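Local coordinates for Udp-n-acetylglucosamine pyrophosphorylase (Trypanosoma brucei, PDB 4BQH), which probably catalyses the formation of UDP-N-acetylglucosamine and diphosphate from UTP and N-acetylglucosamine 1-phosphate, and here binds an allosteric inhibitor, at residues G17-T25 and Y216-M225. Residues are numbered along the deposited sequence; the frame is centred on the assembly and turned at random.
Sequences GANQDHILT and YDENTGRIIM
Gln20 and His22, at the N-terminal end of helix 21-29, grip the backbone of 216-225, which links strand 213-214 to strand 225-227 of this UDPGP-family, GT-A-type enzyme and enters the latter at Met225. Gln20, the N-cap residue, uses both ends of its amide. Gln20 OE1 takes the N-H of Ile223 almost straight (2.9 Å, 177°), the donor tilted from the carbonyl plane, while Gln20 NE2 gives to Gly221 O at 2.9 Å, nearly within the amide plane. A bend at chi2 (-68°) turns the amide toward the loop, and a second bond from NE2, to Asn55 of helix 51-64, helps fix its rotation. His22, the second residue of the helix, holds CG between its backbone N and carbonyl carbon (chi1 61°), which swings the ring across to the loop; Arg222 CD lies over one face. Next to these polar groups, Ile23 CD1 meets Ile223 CD1 at 3.7 Å, the two side chains roughly perpendicular, with Ile231 of strand 230-234 touching both. Met225 runs antiparallel to the His22 side chain, its CG at the ring edge by CD2. The third bond across the contact runs from His22 NE2 to an in-plane lone pair of Ile223 O, at 2.7 Å.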
# COMPACT_ATOMS: atom_id res chain seq x y z
N GLY A 17 34.46 7.84 7.77
CA GLY A 17 34.14 7.95 9.21
C GLY A 17 32.91 7.15 9.61
O GLY A 17 32.37 7.33 10.70
N ALA A 18 32.46 6.25 8.73
CA ALA A 18 31.23 5.44 8.95
C ALA A 18 31.43 4.06 9.60
O ALA A 18 30.48 3.29 9.74
CB ALA A 18 30.45 5.31 7.65
N ASN A 19 32.66 3.76 10.03
CA ASN A 19 32.98 2.47 10.64
C ASN A 19 32.72 1.29 9.69
O ASN A 19 32.43 0.17 10.13
CB ASN A 19 32.26 2.28 11.98
CG ASN A 19 32.94 3.02 13.11
OD1 ASN A 19 32.28 3.59 13.97
ND2 ASN A 19 34.27 3.01 13.11
N GLN A 20 32.82 1.54 8.39
CA GLN A 20 32.60 0.50 7.39
C GLN A 20 33.75 0.57 6.38
O GLN A 20 33.55 0.61 5.16
CB GLN A 20 31.22 0.68 6.72
CG GLN A 20 30.05 0.46 7.69
CD GLN A 20 29.90 -0.98 8.16
OE1 GLN A 20 30.40 -1.90 7.53
NE2 GLN A 20 29.18 -1.18 9.27
N ASP A 21 34.97 0.59 6.91
CA ASP A 21 36.13 0.93 6.09
C ASP A 21 36.43 -0.03 4.94
O ASP A 21 37.07 0.36 3.96
CB ASP A 21 37.36 1.13 6.97
CG ASP A 21 37.33 2.42 7.74
OD1 ASP A 21 36.46 3.29 7.48
OD2 ASP A 21 38.20 2.58 8.63
N HIS A 22 35.97 -1.28 5.05
CA HIS A 22 36.15 -2.24 3.95
C HIS A 22 35.42 -1.82 2.68
O HIS A 22 35.88 -2.08 1.57
CB HIS A 22 35.76 -3.65 4.40
CG HIS A 22 34.31 -3.79 4.82
ND1 HIS A 22 33.80 -3.14 5.89
CD2 HIS A 22 33.25 -4.51 4.25
CE1 HIS A 22 32.48 -3.43 6.00
NE2 HIS A 22 32.15 -4.28 5.01
N ILE A 23 34.30 -1.11 2.83
CA ILE A 23 33.58 -0.57 1.68
C ILE A 23 34.33 0.64 1.10
O ILE A 23 34.42 0.80 -0.11
CB ILE A 23 32.14 -0.15 2.07
CG1 ILE A 23 31.40 -1.37 2.67
CG2 ILE A 23 31.38 0.41 0.87
CD1 ILE A 23 29.94 -1.11 2.94
N LEU A 24 34.83 1.49 1.99
CA LEU A 24 35.57 2.68 1.58
C LEU A 24 36.77 2.23 0.77
O LEU A 24 37.03 2.78 -0.30
CB LEU A 24 36.00 3.48 2.82
CG LEU A 24 36.61 4.85 2.61
CD1 LEU A 24 35.69 5.76 1.80
CD2 LEU A 24 36.93 5.46 3.96
N THR A 25 37.44 1.19 1.24
CA THR A 25 38.59 0.56 0.55
C THR A 25 38.23 0.09 -0.86
O THR A 25 38.96 0.39 -1.83
CB THR A 25 39.11 -0.64 1.39
OG1 THR A 25 39.68 -0.14 2.60
CG2 THR A 25 40.18 -1.45 0.64
N TYR A 216 24.08 -7.06 7.63
CA TYR A 216 25.23 -6.97 8.53
C TYR A 216 25.69 -8.30 9.12
O TYR A 216 24.87 -9.15 9.42
CB TYR A 216 24.86 -6.03 9.69
CG TYR A 216 24.65 -4.60 9.24
CD1 TYR A 216 23.40 -4.17 8.76
CD2 TYR A 216 25.70 -3.68 9.30
CE1 TYR A 216 23.23 -2.86 8.34
CE2 TYR A 216 25.53 -2.38 8.90
CZ TYR A 216 24.30 -1.98 8.41
OH TYR A 216 24.14 -0.71 8.00
N ASP A 217 27.00 -8.45 9.30
CA ASP A 217 27.53 -9.51 10.14
C ASP A 217 27.18 -9.19 11.60
O ASP A 217 27.45 -8.10 12.06
CB ASP A 217 29.05 -9.61 9.98
CG ASP A 217 29.64 -10.72 10.83
OD1 ASP A 217 29.36 -11.90 10.54
OD2 ASP A 217 30.38 -10.41 11.78
N GLU A 218 26.61 -10.17 12.30
CA GLU A 218 26.11 -9.96 13.67
C GLU A 218 27.24 -9.71 14.66
O GLU A 218 27.15 -8.81 15.49
CB GLU A 218 25.26 -11.17 14.11
CG GLU A 218 24.58 -11.00 15.47
CD GLU A 218 23.60 -12.12 15.81
OE1 GLU A 218 23.34 -13.01 14.98
OE2 GLU A 218 23.08 -12.11 16.95
N ASN A 219 28.31 -10.49 14.55
CA ASN A 219 29.43 -10.38 15.49
C ASN A 219 30.28 -9.13 15.35
O ASN A 219 30.69 -8.58 16.36
CB ASN A 219 30.28 -11.65 15.45
CG ASN A 219 29.49 -12.87 15.88
OD1 ASN A 219 28.46 -12.76 16.57
ND2 ASN A 219 29.94 -14.04 15.45
N THR A 220 30.53 -8.68 14.13
CA THR A 220 31.47 -7.58 13.88
C THR A 220 30.76 -6.26 13.55
O THR A 220 31.37 -5.18 13.64
CB THR A 220 32.44 -7.89 12.71
OG1 THR A 220 31.70 -7.98 11.48
CG2 THR A 220 33.20 -9.21 12.95
N GLY A 221 29.49 -6.34 13.15
CA GLY A 221 28.77 -5.16 12.65
C GLY A 221 29.19 -4.67 11.27
O GLY A 221 28.75 -3.59 10.82
N ARG A 222 30.03 -5.44 10.57
CA ARG A 222 30.42 -5.11 9.21
C ARG A 222 29.30 -5.37 8.21
O ARG A 222 28.66 -6.41 8.26
CB ARG A 222 31.64 -5.92 8.76
CG ARG A 222 32.94 -5.48 9.40
CD ARG A 222 34.08 -6.36 8.90
NE ARG A 222 35.20 -6.37 9.84
CZ ARG A 222 36.00 -7.42 10.04
NH1 ARG A 222 35.82 -8.55 9.38
NH2 ARG A 222 36.99 -7.33 10.92
N ILE A 223 29.12 -4.45 7.29
CA ILE A 223 28.24 -4.69 6.15
C ILE A 223 28.80 -5.86 5.35
O ILE A 223 30.01 -5.93 5.07
CB ILE A 223 28.09 -3.43 5.27
CG1 ILE A 223 27.26 -2.37 6.02
CG2 ILE A 223 27.38 -3.75 3.96
CD1 ILE A 223 27.19 -1.01 5.36
N ILE A 224 27.91 -6.80 5.01
CA ILE A 224 28.31 -7.95 4.23
C ILE A 224 28.41 -7.56 2.75
O ILE A 224 27.60 -6.79 2.26
CB ILE A 224 27.32 -9.11 4.41
CG1 ILE A 224 27.33 -9.59 5.87
CG2 ILE A 224 27.62 -10.26 3.44
CD1 ILE A 224 26.10 -10.40 6.27
N MET A 225 29.43 -8.08 2.06
CA MET A 225 29.57 -7.91 0.62
C MET A 225 28.96 -9.09 -0.11
O MET A 225 29.28 -10.25 0.19
CB MET A 225 31.07 -7.79 0.24
CG MET A 225 31.84 -6.68 0.95
SD MET A 225 31.15 -5.06 0.56
CE MET A 225 31.70 -4.87 -1.15